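Local coordinates for protein ESSB (Geobacillus thermodenitrificans, PDB 4ANO) that is an integral membrane component of the type VII secretion system, whose cytoplasmic part, probably pseudokinase-like, is likely to help assemble the secretion machinery, at residues Leu34-Gln37 against Glu41-Val44. Numbering follows the deposited sequence.
Sequences LKMQ and ELEV
Glu-41 reaches back from a 3-10 segment to the backbone of Met-36 and Gln-37, folding the connection between strands 25-30 and 53-58 of the four-stranded antiparallel sheet onto itself. Its CB points toward the 34-37 segment, and with CG anti to the carbonyl carbon and the chain extended beyond, the carboxylate arrives in front of the amide of Gln-37. Both oxygens take that one N-H. The straighter bond runs from Gln-37 N to Glu-41 OE1, 3.0 Å long at 157°. It meets the syn side of that oxygen, 28° out of the carboxylate plane. The bond from Gln-37 N to Glu-41 OE2, at 3.2 Å, is weak. Two further partners fix the group's rotation: the hydroxyl of Ser-133 at OE1 and the backbone N of Asp-38 at OE2. Glu-41 OE1 also lies against the backbone of Met-36, 3.3 Å from its CA. Shortened to an alanine, this position would probably leave the N-H groups of Gln-37 and Asp-38 and the hydroxyl of Ser-133 without this carboxylate partner, and the turn between the segments freer to move. At Leu-42 the contact becomes apolar. The buried side chain of this leucine packs on Ile-56 and Val-58 of strand 53-58 and Val-63 of strand 62-68, and the selenomethionine at Met-36 shares the two valines, so both segments lie against the sheet. Met-36 holds CG anti to its own N (chi1 178°) and bends at chi3, its side chain crossing that of Leu-42 at about a right angle; the selenium, SE of Met-36, sits 3.8 Å from Leu-42 CD1 and 3.9 Å from Leu-42 CG.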
ATOM      1  N   LEU A  34       7.346  19.076  10.397  1.00 25.99           N
ATOM      2  CA  LEU A  34       6.522  18.134  11.164  1.00 24.60           C
ATOM      3  C   LEU A  34       5.634  18.709  12.286  1.00 25.76           C
ATOM      4  O   LEU A  34       6.010  19.673  12.955  1.00 25.09           O
ATOM      5  CB  LEU A  34       7.420  17.017  11.722  1.00 23.16           C
ATOM      6  CG  LEU A  34       8.408  16.309  10.792  1.00 23.87           C
ATOM      7  CD1 LEU A  34       9.368  15.310  11.452  1.00 20.57           C
ATOM      8  CD2 LEU A  34       7.600  15.577   9.636  1.00 22.98           C
ATOM      9  N   LYS A  35       4.509  18.058  12.564  1.00 24.47           N
ATOM     10  CA  LYS A  35       3.649  18.351  13.719  1.00 25.88           C
ATOM     11  C   LYS A  35       4.202  17.710  15.000  1.00 25.37           C
ATOM     12  O   LYS A  35       3.700  18.011  16.086  1.00 25.60           O
ATOM     13  CB  LYS A  35       2.244  17.831  13.467  1.00 26.09           C
ATOM     14  CG  LYS A  35       1.596  18.456  12.318  1.00 29.37           C
ATOM     15  CD  LYS A  35       0.139  17.944  12.132  1.00 34.04           C
ATOM     16  CE  LYS A  35      -0.616  18.798  11.097  1.00 41.46           C
ATOM     17  NZ  LYS A  35      -1.590  17.932  10.384  1.00 42.78           N
HETATM   18  N   MSE A  36       5.211  16.845  14.818  1.00 22.58           N
HETATM   19  CA  MSE A  36       5.872  16.133  15.915  1.00 23.30           C
HETATM   20  C   MSE A  36       6.309  17.149  17.006  1.00 23.43           C
HETATM   21  O   MSE A  36       6.762  18.257  16.702  1.00 22.21           O
HETATM   22  CB  MSE A  36       7.134  15.398  15.424  1.00 23.57           C
HETATM   23  CG  MSE A  36       7.870  14.689  16.518  1.00 24.57           C
HETATM   24 SE   MSE A  36       9.525  13.926  15.909  1.00 26.47          SE
HETATM   25  CE  MSE A  36      10.617  15.526  15.850  1.00 25.21           C
ATOM     26  N   GLN A  37       6.070  16.794  18.242  1.00 22.82           N
ATOM     27  CA  GLN A  37       6.613  17.676  19.325  1.00 24.96           C
ATOM     28  C   GLN A  37       7.740  16.893  19.992  1.00 26.60           C
ATOM     29  O   GLN A  37       8.952  17.269  19.910  1.00 30.80           O
ATOM     30  CB  GLN A  37       5.443  18.087  20.232  1.00 22.83           C
ATOM     31  CG  GLN A  37       4.495  18.988  19.480  1.00 26.40           C
ATOM     32  CD  GLN A  37       3.347  19.555  20.309  1.00 24.21           C
ATOM     33  OE1 GLN A  37       3.096  19.132  21.463  1.00 31.69           O
ATOM     34  NE2 GLN A  37       2.703  20.514  19.765  1.00 26.12           N
ATOM     35  N   GLU A  41       7.305  10.404  20.487  1.00 20.44           N
ATOM     36  CA  GLU A  41       6.084  10.056  19.706  1.00 19.50           C
ATOM     37  C   GLU A  41       6.362   9.069  18.611  1.00 21.09           C
ATOM     38  O   GLU A  41       5.437   8.356  18.226  1.00 22.24           O
ATOM     39  CB  GLU A  41       5.477  11.299  19.041  1.00 21.82           C
ATOM     40  CG  GLU A  41       5.043  12.392  20.046  1.00 21.44           C
ATOM     41  CD  GLU A  41       4.921  13.813  19.482  1.00 22.63           C
ATOM     42  OE1 GLU A  41       4.916  14.054  18.260  1.00 26.49           O
ATOM     43  OE2 GLU A  41       4.825  14.727  20.329  1.00 27.76           O
ATOM     44  N   LEU A  42       7.616   9.041  18.103  1.00 18.73           N
ATOM     45  CA  LEU A  42       7.980   8.156  16.966  1.00 18.80           C
ATOM     46  C   LEU A  42       8.348   6.737  17.405  1.00 19.32           C
ATOM     47  O   LEU A  42       8.537   5.844  16.573  1.00 23.27           O
ATOM     48  CB  LEU A  42       9.125   8.784  16.117  1.00 18.43           C
ATOM     49  CG  LEU A  42       8.817  10.155  15.544  1.00 21.32           C
ATOM     50  CD1 LEU A  42       9.883  10.397  14.458  1.00 24.41           C
ATOM     51  CD2 LEU A  42       7.348  10.185  14.912  1.00 21.78           C
ATOM     52  N   GLU A  43       8.446   6.515  18.706  1.00 21.22           N
ATOM     53  CA  GLU A  43       8.859   5.188  19.233  1.00 23.50           C
ATOM     54  C   GLU A  43       7.869   4.100  18.794  1.00 21.50           C
ATOM     55  O   GLU A  43       8.308   2.934  18.562  1.00 25.19           O
ATOM     56  CB  GLU A  43       9.165   5.251  20.769  1.00 24.94           C
ATOM     57  CG  GLU A  43       9.783   3.893  21.379  1.00 28.84           C
ATOM     58  CD  GLU A  43       8.863   2.707  21.314  1.00 32.82           C
ATOM     59  OE1 GLU A  43       7.643   2.917  21.492  1.00 38.66           O
ATOM     60  OE2 GLU A  43       9.347   1.533  21.125  1.00 33.71           O
ATOM     61  N   VAL A  44       6.588   4.465  18.575  1.00 21.47           N
ATOM     62  CA  VAL A  44       5.567   3.509  18.117  1.00 23.11           C
ATOM     63  C   VAL A  44       5.986   2.844  16.775  1.00 22.06           C
ATOM     64  O   VAL A  44       5.510   1.776  16.454  1.00 24.35           O
ATOM     65  CB  VAL A  44       4.215   4.191  18.034  1.00 23.26           C
ATOM     66  CG1 VAL A  44       4.114   5.226  16.862  1.00 22.49           C
ATOM     67  CG2 VAL A  44       3.100   3.169  18.009  1.00 27.52           C
TER